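Local atomic coordinates of KLLA0F12672p (Kluyveromyces lactis, PDB entry 4M3O), a protein that probably acts, through its zinc-binding N-terminal part, as a phosphatase on the C-terminal repeat domain of RNA polymerase II. Residues D63-Q66 / E67-V71; K81-A84 / R85-D88; A46-M49 / K50-R54. All blocks are in the same frame, centred on the assembly; numbering follows the deposited sequence.

Contact 1. Residues D63-Q66 / E67-V71; sequences DLVQ and ERNLV
Arg68 sits one helical turn after Leu64, and its side chain runs beside that leucine in the same direction before leaving for the zinc-binding part of the domain. CB packs against the carbonyl oxygen of Leu64. CG is 3.4 Å from the same oxygen (Arg68 CG to Leu64 O) and also lies 3.7 Å from Leu64 CD2. The modelled approach of CD to this methyl is too tight to be relied on. NE has Leu64 CD2 as its nearest neighbour across the turn, but it gives its hydrogen to the carbonyl of Cys74. At the tip, NH1 forms a salt bridge with Asp42 and a hydrogen bond to the carbonyl of Leu38, while NH2 makes a weak bond to the carbonyl of Cys79. A bend at chi3 (62°) turns the guanidinium out of the line of the aliphatic stem.

Underneath runs the regular i to i+4 ladder of an alpha-helix, part of helix 58-70. Glu67 N reaches Asp63 O at 2.9 Å in an almost straight bond (178°). Arg68 N binds Leu64 O at 2.8 Å, and the same pattern carries on from Asn69 N to Val65 O and from Leu70 N to Gln66 O. Val71 N bonds to Arg68 O, three residues back, at 3.2 Å and more weakly to Glu67 O. Leu64 also packs on Leu38 and Glu67 on Ile39, both of helix 24-40.

The chemistry is thus divided along one side chain. A greasy stem lies against the helix, and the charged end is gripped by Asp42 and the main-chain oxygens of Leu38 and Cys74, with a weaker bond to Cys79. The neighbouring carboxylate of Asp42 would be expected to favour the positive charge of this buried arginine.

Contact 2. Residues K81-A84 / R85-D88; sequences KSQA and RVRD
Gln83 lays its bent side chain across Val86 at about a right angle, so that one methyl of the valine lies against its CG and CD. Val86 CG2 is 3.7 Å from both CG and CD of Gln83 and 3.9 Å from OE1. Val86 has two conformers, so the methyl contact holds for the one described and is less certain than the rest. Gln83 CG is wedged between the backbone N and the carbonyl carbon (chi1 58°), a setting that brings CG within 3.8 Å of Val86 CA.

The amide end carries the polar contacts. NE2 gives one hydrogen bond to the carbonyl of Asn69 and another, 2.9 Å long, to a water oxygen, which also accepts from Arg87 N at 3.1 Å. The water therefore spans the two segments where direct polar bonds are lacking. A second water, between Ala84 O and Val86 N, makes a doubtful bridge, since it is modelled implausibly close to the latter.

Residues 81-88 form irregular chain following Cys79, one of four zinc ligands together with Cys74, Cys112 and His116, in the zinc finger of the Rtr1/RPAP2 family. Backbone hydrogen bonds tie Lys81 to the zinc ligand Cys74, and Ala84 to Tyr111, the neighbour of Cys112. Replacing Gln83 with an alanine would probably leave the Asn69 carbonyl and the bridging water without their amide donor and open a gap beside the Val86 methyl. Farther from the crossing, Ser82 CB comes within 4.2 Å of Val86 CG2, while Ser82 OG is held by the carbonyl of Lys72.

Contact 3. Residues A46-M49 / K50-R54; sequences ARTM and KYISR
The carbonyl oxygen of Thr48 accepts Ile52 N at 2.9 Å in a fairly straight bond (165°), one rung of the i to i+4 ladder of the short alpha-helix 46-52. The same oxygen is hemmed in by carbon. Ile52 CG1 stands 3.0 Å from Thr48 O, since this branch lies anti to its own carbonyl carbon (chi1 -64°) and leads back toward the preceding turn; Tyr51 CB packs against the oxygen as well. Two further rungs, Lys50 N to Ala46 O and Tyr51 N to Arg47 O, complete the ladder across the segments.

Lys50 shows how a long charged chain can use a helix surface. Its CG passes 3.2 Å from Ala46 O and its CD follows beside the same oxygen, so the aliphatic part runs back along the earlier turn. CE then comes alongside the methyl of Ala46, and the chain turns at chi4 (-84°) to deliver NZ to the carbonyl of Ile149.

Other faces of the helix are spoken for by the rest of the fold. Tyr51 packs on Ile5 and Leu13 of helix 5-13, Met49 on Val43 of strand 42-43, and Ile52 on Tyr123 of helix 114-125. Arg47 makes a salt bridge with Glu6 of helix 5-13.

Toward the end of the segment, Ser53 OG donates to Lys50 O at 2.8 Å, and the guanidinium of Arg54 folds back so that Tyr51 CD1 lies 3.4 Å above its plane, over its centre.

How the contacts relate
Contacts 1 and 3 are both single-helix contacts, partly buried and built on i to i+4 ladders, in helices that follow each other in the chain; they lie on opposite sides of the chain's centre, their own centres 18 Å apart. Contact 2 is a surface contact in irregular chain, where a water bridges the segments and no backbone ladder runs. Contacts 1 and 2 touch directly, and both border the zinc site: contact 1 with a buried arginine, contact 2 with Gln83 and Ala84. Contact 3 lies farther from the metal and joins helix 46-52 to helices 5-13 and 114-125, through both nonpolar packing and polar bonds.

Contact 1. Residues D63-Q66 / E67-V71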
ATOM      1  N   ASP A  63       3.454  -4.425  -6.667  1.00 34.03           N
ATOM      2  CA  ASP A  63       4.856  -4.337  -6.342  1.00 35.89           C
ATOM      3  C   ASP A  63       5.077  -4.220  -4.818  1.00 41.31           C
ATOM      4  O   ASP A  63       6.024  -4.821  -4.291  1.00 38.71           O
ATOM      5  CB  ASP A  63       5.496  -3.129  -7.040  1.00 47.19           C
ATOM      6  CG  ASP A  63       5.315  -3.163  -8.609  1.00 49.98           C
ATOM      7  OD1 ASP A  63       5.057  -4.231  -9.203  1.00 55.75           O
ATOM      8  OD2 ASP A  63       5.392  -2.096  -9.247  1.00 53.53           O
ATOM      9  N   LEU A  64       4.208  -3.451  -4.128  1.00 37.00           N
ATOM     10  CA  LEU A  64       4.208  -3.419  -2.666  1.00 37.55           C
ATOM     11  C   LEU A  64       4.208  -4.848  -2.086  1.00 38.64           C
ATOM     12  O   LEU A  64       4.987  -5.192  -1.172  1.00 41.33           O
ATOM     13  CB  LEU A  64       3.015  -2.598  -2.161  1.00 42.40           C
ATOM     14  CG  LEU A  64       2.875  -2.293  -0.665  1.00 44.93           C
ATOM     15  CD1 LEU A  64       1.741  -1.360  -0.303  1.00 45.10           C
ATOM     16  CD2 LEU A  64       2.651  -3.539   0.137  1.00 53.04           C
ATOM     17  N   VAL A  65       3.312  -5.678  -2.596  1.00 33.94           N
ATOM     18  CA  VAL A  65       3.146  -7.012  -2.103  1.00 34.59           C
ATOM     19  C   VAL A  65       4.460  -7.767  -2.317  1.00 38.54           C
ATOM     20  O   VAL A  65       4.887  -8.523  -1.475  1.00 34.74           O
ATOM     21  CB  VAL A  65       1.968  -7.713  -2.849  1.00 32.63           C
ATOM     22  CG1 VAL A  65       1.969  -9.220  -2.670  1.00 35.84           C
ATOM     23  CG2 VAL A  65       0.610  -7.152  -2.403  1.00 31.01           C
ATOM     24  N   GLN A  66       5.064  -7.613  -3.484  1.00 42.86           N
ATOM     25  CA  GLN A  66       6.318  -8.336  -3.784  1.00 46.49           C
ATOM     26  C   GLN A  66       7.437  -7.914  -2.807  1.00 45.04           C
ATOM     27  O   GLN A  66       8.077  -8.717  -2.182  1.00 41.11           O
ATOM     28  CB  GLN A  66       6.767  -7.968  -5.196  1.00 54.82           C
ATOM     29  CG  GLN A  66       6.932  -9.155  -6.095  1.00 67.36           C
ATOM     30  CD  GLN A  66       5.609  -9.768  -6.495  1.00 75.14           C
ATOM     31  OE1 GLN A  66       4.943 -10.469  -5.712  1.00 77.36           O
ATOM     32  NE2 GLN A  66       5.224  -9.527  -7.746  1.00 86.74           N
ATOM     33  N   GLU A  67       7.654  -6.622  -2.713  1.00 40.45           N
ATOM     34  CA  GLU A  67       8.679  -6.073  -1.816  1.00 47.64           C
ATOM     35  C   GLU A  67       8.426  -6.488  -0.371  1.00 46.49           C
ATOM     36  O   GLU A  67       9.376  -6.818   0.356  1.00 45.26           O
ATOM     37  CB  GLU A  67       8.696  -4.559  -1.945  1.00 49.97           C
ATOM     38  CG  GLU A  67      10.014  -3.866  -1.974  1.00 62.94           C
ATOM     39  CD  GLU A  67      10.889  -4.377  -3.062  1.00 65.03           C
ATOM     40  OE1 GLU A  67      11.941  -4.906  -2.707  1.00 72.17           O
ATOM     41  OE2 GLU A  67      10.502  -4.264  -4.240  1.00 72.23           O
ATOM     42  N   ARG A  68       7.155  -6.562   0.041  1.00 41.44           N
ATOM     43  CA  ARG A  68       6.874  -7.029   1.410  1.00 37.21           C
ATOM     44  C   ARG A  68       7.244  -8.505   1.603  1.00 36.78           C
ATOM     45  O   ARG A  68       7.809  -8.917   2.660  1.00 36.31           O
ATOM     46  CB  ARG A  68       5.417  -6.775   1.817  1.00 35.53           C
ATOM     47  CG  ARG A  68       5.113  -5.332   2.245  1.00 36.53           C
ATOM     48  CD  ARG A  68       3.636  -5.121   2.473  1.00 36.46           C
ATOM     49  NE  ARG A  68       3.081  -5.942   3.537  1.00 38.88           N
ATOM     50  CZ  ARG A  68       3.109  -5.596   4.819  1.00 39.78           C
ATOM     51  NH1 ARG A  68       3.706  -4.447   5.179  1.00 39.37           N
ATOM     52  NH2 ARG A  68       2.565  -6.414   5.741  1.00 39.55           N
ATOM     53  N   ASN A  69       6.931  -9.311   0.599  1.00 34.22           N
ATOM     54  CA  ASN A  69       7.318 -10.706   0.657  1.00 36.99           C
ATOM     55  C   ASN A  69       8.889 -10.928   0.761  1.00 37.28           C
ATOM     56  O   ASN A  69       9.344 -11.784   1.491  1.00 37.47           O
ATOM     57  CB  ASN A  69       6.761 -11.440  -0.566  1.00 38.76           C
ATOM     58  CG  ASN A  69       5.245 -11.568  -0.551  1.00 40.38           C
ATOM     59  OD1 ASN A  69       4.555 -11.317   0.467  1.00 41.26           O
ATOM     60  ND2 ASN A  69       4.721 -11.955  -1.685  1.00 35.76           N
ATOM     61  N   LEU A  70       9.658 -10.121   0.056  1.00 37.38           N
ATOM     62  CA  LEU A  70      11.142 -10.175   0.102  1.00 45.29           C
ATOM     63  C   LEU A  70      11.706  -9.873   1.467  1.00 46.86           C
ATOM     64  O   LEU A  70      12.830 -10.221   1.717  1.00 45.96           O
ATOM     65  CB  LEU A  70      11.785  -9.187  -0.869  1.00 45.16           C
ATOM     66  CG  LEU A  70      11.486  -9.442  -2.339  1.00 46.99           C
ATOM     67  CD1 LEU A  70      11.994  -8.266  -3.146  1.00 48.93           C
ATOM     68  CD2 LEU A  70      12.218 -10.697  -2.767  1.00 47.49           C
ATOM     69  N   VAL A  71      10.951  -9.187   2.322  1.00 42.85           N
ATOM     70  CA  VAL A  71      11.367  -9.002   3.727  1.00 47.48           C
ATOM     71  C   VAL A  71      10.494  -9.880   4.677  1.00 40.96           C
ATOM     72  O   VAL A  71      10.330  -9.635   5.875  1.00 43.88           O
ATOM     73  CB  VAL A  71      11.345  -7.512   4.081  1.00 53.05           C
ATOM     74  CG1 VAL A  71      11.929  -7.259   5.465  1.00 61.42           C
ATOM     75  CG2 VAL A  71      12.124  -6.709   3.031  1.00 58.10           C
TER

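Contact 2. Residues K81-A84 / R85-D88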
ATOM      1  N   LYS A  81       2.146 -10.788  10.041  1.00 46.52           N
ATOM      2  CA  LYS A  81       2.767 -12.104   9.813  1.00 46.81           C
ATOM      3  C   LYS A  81       3.531 -12.164   8.485  1.00 46.62           C
ATOM      4  O   LYS A  81       3.486 -11.220   7.660  1.00 41.81           O
ATOM      5  CB  LYS A  81       1.710 -13.198   9.837  1.00 46.67           C
ATOM      6  CG  LYS A  81       0.854 -13.060  11.073  1.00 55.07           C
ATOM      7  CD  LYS A  81      -0.218 -14.112  11.180  1.00 62.29           C
ATOM      8  CE  LYS A  81      -1.213 -13.662  12.226  1.00 67.38           C
ATOM      9  NZ  LYS A  81      -1.829 -14.836  12.874  1.00 75.23           N
ATOM     10  N   SER A  82       4.211 -13.298   8.287  1.00 45.63           N
ATOM     11  CA  SER A  82       4.859 -13.669   7.015  1.00 45.35           C
ATOM     12  C   SER A  82       3.908 -14.361   6.114  1.00 43.78           C
ATOM     13  O   SER A  82       2.940 -14.960   6.614  1.00 45.31           O
ATOM     14  CB  SER A  82       5.954 -14.695   7.290  1.00 49.98           C
ATOM     15  OG  SER A  82       6.893 -14.099   8.113  1.00 56.06           O
ATOM     16  N   GLN A  83       4.228 -14.419   4.845  1.00 44.53           N
ATOM     17  CA  GLN A  83       3.535 -15.299   3.960  1.00 47.86           C
ATOM     18  C   GLN A  83       3.694 -16.684   4.528  1.00 48.32           C
ATOM     19  O   GLN A  83       4.589 -16.938   5.269  1.00 52.04           O
ATOM     20  CB  GLN A  83       4.106 -15.203   2.559  1.00 59.86           C
ATOM     21  CG  GLN A  83       5.589 -15.524   2.445  1.00 66.66           C
ATOM     22  CD  GLN A  83       6.481 -14.312   2.571  1.00 56.38           C
ATOM     23  OE1 GLN A  83       6.414 -13.589   3.529  1.00 50.76           O
ATOM     24  NE2 GLN A  83       7.323 -14.110   1.610  1.00 55.46           N
ATOM     25  N   ALA A  84       2.790 -17.577   4.223  1.00 47.61           N
ATOM     26  CA  ALA A  84       2.806 -18.900   4.849  1.00 53.23           C
ATOM     27  C   ALA A  84       3.987 -19.754   4.349  1.00 55.61           C
ATOM     28  O   ALA A  84       4.561 -20.498   5.128  1.00 55.20           O
ATOM     29  CB  ALA A  84       1.506 -19.625   4.588  1.00 52.20           C
ATOM     30  N   ARG A  85       4.306 -19.618   3.057  1.00 57.75           N
ATOM     31  CA  ARG A  85       5.430 -20.325   2.386  1.00 60.81           C
ATOM     32  C   ARG A  85       6.482 -19.338   1.873  1.00 57.76           C
ATOM     33  O   ARG A  85       6.447 -18.911   0.716  1.00 55.62           O
ATOM     34  CB  ARG A  85       4.927 -21.121   1.202  1.00 58.92           C
ATOM     35  CG  ARG A  85       3.710 -21.976   1.513  1.00 64.60           C
ATOM     36  CD  ARG A  85       4.043 -23.365   2.020  1.00 72.80           C
ATOM     37  NE  ARG A  85       2.845 -24.171   2.327  1.00 78.92           N
ATOM     38  CZ  ARG A  85       1.934 -24.607   1.432  1.00 79.54           C
ATOM     39  NH1 ARG A  85       2.023 -24.301   0.131  1.00 78.06           N
ATOM     40  NH2 ARG A  85       0.905 -25.362   1.834  1.00 73.88           N
ATOM     41  N   VAL A  86       7.414 -18.969   2.745  0.50 56.93           N
ATOM     42  CA  VAL A  86       8.454 -18.034   2.370  0.50 56.77           C
ATOM     43  C   VAL A  86       9.377 -18.706   1.368  0.50 58.30           C
ATOM     44  O   VAL A  86       9.884 -19.785   1.625  0.50 57.60           O
ATOM     45  CB  VAL A  86       9.265 -17.578   3.587  0.50 55.93           C
ATOM     46  CG1 VAL A  86      10.432 -16.717   3.135  0.50 55.23           C
ATOM     47  CG2 VAL A  86       8.358 -16.832   4.555  0.50 53.94           C
ATOM     48  N   ARG A  87       9.558 -18.068   0.216  1.00 60.22           N
ATOM     49  CA  ARG A  87      10.382 -18.612  -0.841  1.00 67.43           C
ATOM     50  C   ARG A  87      11.857 -18.732  -0.400  1.00 65.45           C
ATOM     51  O   ARG A  87      12.517 -17.739  -0.108  1.00 55.59           O
ATOM     52  CB  ARG A  87      10.286 -17.728  -2.075  1.00 72.67           C
ATOM     53  CG  ARG A  87      11.018 -18.337  -3.237  1.00 79.78           C
ATOM     54  CD  ARG A  87      11.154 -17.412  -4.422  1.00 89.96           C
ATOM     55  NE  ARG A  87      12.076 -18.056  -5.347  1.00101.13           N
ATOM     56  CZ  ARG A  87      13.402 -18.054  -5.216  1.00112.54           C
ATOM     57  NH1 ARG A  87      13.987 -17.391  -4.220  1.00114.28           N
ATOM     58  NH2 ARG A  87      14.152 -18.714  -6.097  1.00113.22           N
ATOM     59  N   ASP A  88      12.368 -19.956  -0.368  1.00 65.28           N
ATOM     60  CA  ASP A  88      13.768 -20.191  -0.048  1.00 61.46           C
ATOM     61  C   ASP A  88      14.668 -20.103  -1.320  1.00 60.01           C
ATOM     62  O   ASP A  88      14.415 -20.820  -2.309  1.00 55.87           O
ATOM     63  CB  ASP A  88      13.927 -21.546   0.633  1.00 66.85           C
ATOM     64  CG  ASP A  88      15.346 -21.751   1.205  1.00 70.75           C
ATOM     65  OD1 ASP A  88      15.469 -22.143   2.381  1.00 82.22           O
ATOM     66  OD2 ASP A  88      16.335 -21.494   0.509  1.00 60.77           O
TER
HETATM   67  O   HOH W   1       7.438 -15.927  -0.631  1.00 57.70           O
HETATM   68  O   HOH W   2       7.716 -20.282   4.869  1.00 73.47           O

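Contact 3. Residues A46-M49 / K50-R54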
ATOM      1  N   ALA A  46      -7.794   0.427   9.462  1.00 43.88           N
ATOM      2  CA  ALA A  46      -8.620   0.631   8.288  1.00 43.38           C
ATOM      3  C   ALA A  46      -8.513   2.030   7.702  1.00 42.79           C
ATOM      4  O   ALA A  46      -8.497   2.201   6.450  1.00 38.44           O
ATOM      5  CB  ALA A  46     -10.072   0.300   8.616  1.00 49.01           C
ATOM      6  N   ARG A  47      -8.448   3.030   8.568  1.00 40.91           N
ATOM      7  CA  ARG A  47      -8.567   4.398   8.073  1.00 44.53           C
ATOM      8  C   ARG A  47      -7.294   4.751   7.301  1.00 36.17           C
ATOM      9  O   ARG A  47      -7.332   5.495   6.302  1.00 41.44           O
ATOM     10  CB  ARG A  47      -8.895   5.407   9.213  1.00 46.93           C
ATOM     11  CG  ARG A  47      -7.767   5.725  10.176  1.00 50.49           C
ATOM     12  CD  ARG A  47      -8.200   6.689  11.292  1.00 50.34           C
ATOM     13  NE  ARG A  47      -7.933   8.098  10.998  1.00 53.34           N
ATOM     14  CZ  ARG A  47      -6.754   8.714  11.145  1.00 56.16           C
ATOM     15  NH1 ARG A  47      -5.646   8.067  11.561  1.00 61.40           N
ATOM     16  NH2 ARG A  47      -6.660   9.999  10.841  1.00 54.47           N
ATOM     17  N   THR A  48      -6.166   4.214   7.757  1.00 36.82           N
ATOM     18  CA  THR A  48      -4.915   4.450   7.112  1.00 38.28           C
ATOM     19  C   THR A  48      -4.849   3.712   5.722  1.00 36.13           C
ATOM     20  O   THR A  48      -4.434   4.241   4.700  1.00 36.38           O
ATOM     21  CB  THR A  48      -3.748   4.070   8.052  1.00 43.79           C
ATOM     22  OG1 THR A  48      -3.854   4.767   9.312  1.00 43.92           O
ATOM     23  CG2 THR A  48      -2.405   4.434   7.375  1.00 40.53           C
ATOM     24  N   MET A  49      -5.347   2.498   5.726  1.00 34.92           N
ATOM     25  CA  MET A  49      -5.441   1.641   4.558  1.00 35.94           C
ATOM     26  C   MET A  49      -6.297   2.318   3.492  1.00 36.86           C
ATOM     27  O   MET A  49      -5.919   2.390   2.287  1.00 34.78           O
ATOM     28  CB  MET A  49      -5.994   0.328   5.080  1.00 39.45           C
ATOM     29  CG  MET A  49      -5.748  -0.889   4.299  1.00 46.16           C
ATOM     30  SD  MET A  49      -4.043  -1.245   3.834  1.00 45.66           S
ATOM     31  CE  MET A  49      -4.627  -2.421   2.632  1.00 43.90           C
ATOM     32  N   LYS A  50      -7.385   2.956   3.912  1.00 35.84           N
ATOM     33  CA  LYS A  50      -8.238   3.691   2.955  1.00 37.82           C
ATOM     34  C   LYS A  50      -7.563   4.976   2.464  1.00 39.02           C
ATOM     35  O   LYS A  50      -7.716   5.344   1.301  1.00 37.32           O
ATOM     36  CB  LYS A  50      -9.561   4.069   3.534  1.00 38.77           C
ATOM     37  CG  LYS A  50     -10.450   2.906   3.957  1.00 40.17           C
ATOM     38  CD  LYS A  50     -11.486   3.401   5.010  1.00 42.67           C
ATOM     39  CE  LYS A  50     -12.349   2.257   5.532  1.00 47.15           C
ATOM     40  NZ  LYS A  50     -13.508   1.977   4.636  1.00 52.68           N
ATOM     41  N   TYR A  51      -6.801   5.614   3.339  1.00 37.23           N
ATOM     42  CA  TYR A  51      -6.040   6.811   2.949  1.00 38.72           C
ATOM     43  C   TYR A  51      -4.942   6.498   1.888  1.00 36.63           C
ATOM     44  O   TYR A  51      -4.762   7.234   0.944  1.00 37.12           O
ATOM     45  CB  TYR A  51      -5.417   7.422   4.214  1.00 37.71           C
ATOM     46  CG  TYR A  51      -4.473   8.550   3.986  1.00 37.93           C
ATOM     47  CD1 TYR A  51      -4.938   9.805   3.614  1.00 37.80           C
ATOM     48  CD2 TYR A  51      -3.097   8.367   4.136  1.00 40.78           C
ATOM     49  CE1 TYR A  51      -4.056  10.867   3.380  1.00 37.27           C
ATOM     50  CE2 TYR A  51      -2.204   9.424   3.948  1.00 40.30           C
ATOM     51  CZ  TYR A  51      -2.688  10.671   3.569  1.00 39.46           C
ATOM     52  OH  TYR A  51      -1.771  11.673   3.340  1.00 44.84           O
ATOM     53  N   ILE A  52      -4.201   5.412   2.094  1.00 37.99           N
ATOM     54  CA  ILE A  52      -3.122   4.926   1.174  1.00 39.45           C
ATOM     55  C   ILE A  52      -3.492   4.877  -0.291  1.00 34.03           C
ATOM     56  O   ILE A  52      -2.660   5.094  -1.153  1.00 32.57           O
ATOM     57  CB  ILE A  52      -2.719   3.480   1.572  1.00 42.02           C
ATOM     58  CG1 ILE A  52      -2.130   3.472   2.934  1.00 51.71           C
ATOM     59  CG2 ILE A  52      -1.637   2.920   0.701  1.00 48.58           C
ATOM     60  CD1 ILE A  52      -1.295   4.673   3.160  1.00 44.29           C
ATOM     61  N   SER A  53      -4.732   4.462  -0.541  1.00 33.94           N
ATOM     62  CA  SER A  53      -5.181   4.090  -1.850  1.00 32.83           C
ATOM     63  C   SER A  53      -4.986   5.224  -2.793  1.00 36.37           C
ATOM     64  O   SER A  53      -4.749   4.995  -3.973  1.00 34.55           O
ATOM     65  CB  SER A  53      -6.652   3.589  -1.825  1.00 32.31           C
ATOM     66  OG  SER A  53      -7.538   4.629  -1.350  1.00 34.19           O
ATOM     67  N   ARG A  54      -5.139   6.471  -2.308  1.00 35.94           N
ATOM     68  CA  ARG A  54      -4.931   7.612  -3.197  1.00 36.09           C
ATOM     69  C   ARG A  54      -3.517   7.670  -3.782  1.00 33.76           C
ATOM     70  O   ARG A  54      -3.306   8.205  -4.867  1.00 38.25           O
ATOM     71  CB  ARG A  54      -5.213   8.917  -2.466  1.00 34.43           C
ATOM     72  CG  ARG A  54      -4.095   9.374  -1.534  1.00 32.30           C
ATOM     73  CD  ARG A  54      -4.611  10.606  -0.741  1.00 36.57           C
ATOM     74  NE  ARG A  54      -5.796  10.218   0.035  1.00 36.97           N
ATOM     75  CZ  ARG A  54      -6.543  11.041   0.772  1.00 41.73           C
ATOM     76  NH1 ARG A  54      -6.215  12.304   0.979  1.00 38.11           N
ATOM     77  NH2 ARG A  54      -7.575  10.537   1.406  1.00 41.33           N
TER